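Local structure of tegumental protein 20.8 kDa (Clonorchis sinensis, 5X2D) at residues A[20-25]-A[77-82]. The protein is a tegumental-allergen-like protein that probably binds calcium, represented here by its dynein light chain-like domain. Sequence-based numbering, arbitrary orientation.
Sequences IKIARE and MSFQFE
Ile22, on the helical segment 20-25, meets the rings of Phe79 and Phe81, which belong to segment 77-82, and these three side chains supply all the close contacts (within 4.5 Å) between the segments. The methyl CG2 of Ile22 reaches both rings: it lies 3.7 Å from Phe79 CE2, at the edge of that ring and near its plane, and 3.5 Å from Phe81 CE1, an approach oblique to the second ring. The other branch of Ile22 approaches Phe79, CD1 coming to 3.9 Å from Phe79 CD2, so the two methyls lie along the CD2-CE2 edge of the ring. With CG2 anti to the backbone N, the CG2 methyl points toward the strand, while CG1 stands beside that N (chi1 -84°).

Being two residues apart on one strand, Phe79 and Phe81 both project to the same side of the sheet. Phe81 has CG between N and the carbonyl carbon (chi1 68°), which helps to bring its CD1 3.5 Å above the plane of the Phe79 ring, offset toward the rim. No hydrogen bond crosses between the segments; 156 Å² is buried between them, and the nearest CA atoms, those of Ile22 and Phe79, remain 8.9 Å apart.

Further out, Phe81 also meets the ring of Tyr88, Phe79 touches Met14, and Phe54 of helix 36-54 packs on Ile22. Since the side chains of Ile22, Phe79 and Phe81 point across the gap between helix and strand, helix 16-29 lies against one face of the antiparallel sheet, a helix-on-sheet packing in the core of this dynein light chain-like domain, over strand 78-83, which is hydrogen-bonded between strands 7-13 and 87-92.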
loop_
_atom_site.group_PDB
_atom_site.type_symbol
_atom_site.label_atom_id
_atom_site.label_comp_id
_atom_site.label_asym_id
_atom_site.label_seq_id
_atom_site.Cartn_x
_atom_site.Cartn_y
_atom_site.Cartn_z
ATOM N N ILE A 20 -7.597 14.680 -12.315
ATOM C CA ILE A 20 -7.790 16.054 -11.929
ATOM C C ILE A 20 -8.822 16.157 -10.814
ATOM O O ILE A 20 -8.609 16.909 -9.872
ATOM C CB ILE A 20 -8.205 16.910 -13.131
ATOM C CG1 ILE A 20 -6.988 17.157 -14.029
ATOM C CG2 ILE A 20 -8.809 18.225 -12.678
ATOM C CD1 ILE A 20 -7.305 17.881 -15.328
ATOM N N LYS A 21 -9.899 15.372 -10.840
ATOM C CA LYS A 21 -10.919 15.627 -9.820
ATOM C C LYS A 21 -10.506 15.041 -8.483
ATOM O O LYS A 21 -10.986 15.482 -7.434
ATOM C CB LYS A 21 -12.300 15.038 -10.170
ATOM C CG LYS A 21 -12.653 14.755 -11.617
ATOM C CD LYS A 21 -14.154 14.386 -11.687
ATOM C CE LYS A 21 -14.551 13.619 -12.943
ATOM N NZ LYS A 21 -14.637 14.574 -14.078
ATOM N N ILE A 22 -9.586 14.084 -8.516
ATOM C CA ILE A 22 -8.929 13.639 -7.303
ATOM C C ILE A 22 -8.028 14.762 -6.777
ATOM O O ILE A 22 -7.952 14.970 -5.560
ATOM C CB ILE A 22 -8.170 12.333 -7.544
ATOM C CG1 ILE A 22 -9.151 11.157 -7.411
ATOM C CG2 ILE A 22 -7.007 12.193 -6.578
ATOM C CD1 ILE A 22 -8.663 9.828 -7.974
ATOM N N ALA A 23 -7.365 15.490 -7.684
ATOM C CA ALA A 23 -6.552 16.659 -7.293
ATOM C C ALA A 23 -7.403 17.671 -6.539
ATOM O O ALA A 23 -7.129 18.013 -5.384
ATOM C CB ALA A 23 -5.936 17.320 -8.493
ATOM N N ARG A 24 -8.448 18.124 -7.228
ATOM C CA ARG A 24 -9.433 19.072 -6.721
ATOM C C ARG A 24 -9.969 18.773 -5.318
ATOM O O ARG A 24 -10.030 19.661 -4.475
ATOM C CB ARG A 24 -10.612 19.094 -7.698
ATOM C CG ARG A 24 -10.863 20.397 -8.435
ATOM C CD ARG A 24 -11.590 21.393 -7.543
ATOM N NE ARG A 24 -12.013 22.580 -8.284
ATOM C CZ ARG A 24 -12.815 23.523 -7.796
ATOM N NH1 ARG A 24 -13.271 23.433 -6.554
ATOM N NH2 ARG A 24 -13.146 24.565 -8.546
ATOM N N GLU A 25 -10.361 17.526 -5.076
ATOM C CA GLU A 25 -10.945 17.157 -3.800
ATOM C C GLU A 25 -9.873 17.036 -2.717
ATOM O O GLU A 25 -10.106 17.377 -1.551
ATOM C CB GLU A 25 -11.729 15.837 -3.945
ATOM C CG GLU A 25 -12.332 15.291 -2.661
ATOM C CD GLU A 25 -13.567 16.079 -2.225
ATOM O OE1 GLU A 25 -14.007 16.979 -2.994
ATOM O OE2 GLU A 25 -14.108 15.781 -1.126
ATOM N N MET A 77 -8.879 1.028 -11.822
ATOM C CA MET A 77 -8.259 2.346 -11.837
ATOM C C MET A 77 -7.347 2.438 -10.643
ATOM O O MET A 77 -7.673 1.906 -9.590
ATOM C CB MET A 77 -9.273 3.483 -11.787
ATOM C CG MET A 77 -10.521 3.287 -12.568
ATOM S SD MET A 77 -11.210 4.883 -13.054
ATOM C CE MET A 77 -12.931 4.549 -12.623
ATOM N N SER A 78 -6.169 3.010 -10.852
ATOM C CA SER A 78 -5.262 3.288 -9.780
ATOM C C SER A 78 -4.486 4.550 -10.083
ATOM O O SER A 78 -4.001 4.762 -11.202
ATOM C CB SER A 78 -4.352 2.091 -9.507
ATOM O OG SER A 78 -3.506 1.796 -10.577
ATOM N N PHE A 79 -4.379 5.398 -9.072
ATOM C CA PHE A 79 -3.706 6.674 -9.212
ATOM C C PHE A 79 -2.743 6.815 -8.044
ATOM O O PHE A 79 -3.112 6.507 -6.910
ATOM C CB PHE A 79 -4.752 7.787 -9.231
ATOM C CG PHE A 79 -4.203 9.161 -9.425
ATOM C CD1 PHE A 79 -2.979 9.363 -10.052
ATOM C CD2 PHE A 79 -4.947 10.267 -9.019
ATOM C CE1 PHE A 79 -2.496 10.651 -10.257
ATOM C CE2 PHE A 79 -4.481 11.550 -9.217
ATOM C CZ PHE A 79 -3.250 11.748 -9.850
ATOM N N GLN A 80 -1.506 7.235 -8.294
ATOM C CA GLN A 80 -0.569 7.385 -7.180
ATOM C C GLN A 80 0.210 8.681 -7.320
ATOM O O GLN A 80 0.941 8.833 -8.274
ATOM C CB GLN A 80 0.390 6.188 -7.104
ATOM C CG GLN A 80 -0.305 4.847 -6.873
ATOM C CD GLN A 80 0.664 3.708 -6.644
ATOM O OE1 GLN A 80 1.857 3.916 -6.498
ATOM N NE2 GLN A 80 0.161 2.488 -6.683
ATOM N N PHE A 81 0.070 9.601 -6.368
ATOM C CA PHE A 81 0.692 10.918 -6.491
ATOM C C PHE A 81 1.164 11.488 -5.162
ATOM O O PHE A 81 0.556 11.231 -4.116
ATOM C CB PHE A 81 -0.285 11.904 -7.126
ATOM C CG PHE A 81 -1.467 12.232 -6.260
ATOM C CD1 PHE A 81 -2.617 11.433 -6.288
ATOM C CD2 PHE A 81 -1.441 13.331 -5.410
ATOM C CE1 PHE A 81 -3.711 11.728 -5.477
ATOM C CE2 PHE A 81 -2.540 13.633 -4.592
ATOM C CZ PHE A 81 -3.672 12.834 -4.628
ATOM N N GLU A 82 2.214 12.314 -5.228
ATOM C CA GLU A 82 2.800 12.988 -4.056
ATOM C C GLU A 82 2.309 14.426 -3.995
ATOM O O GLU A 82 2.404 15.160 -4.970
ATOM C CB GLU A 82 4.335 12.994 -4.104
ATOM C CG GLU A 82 4.995 11.631 -4.232
ATOM C CD GLU A 82 6.516 11.719 -4.279
ATOM O OE1 GLU A 82 7.068 12.807 -3.987
ATOM O OE2 GLU A 82 7.158 10.697 -4.615
#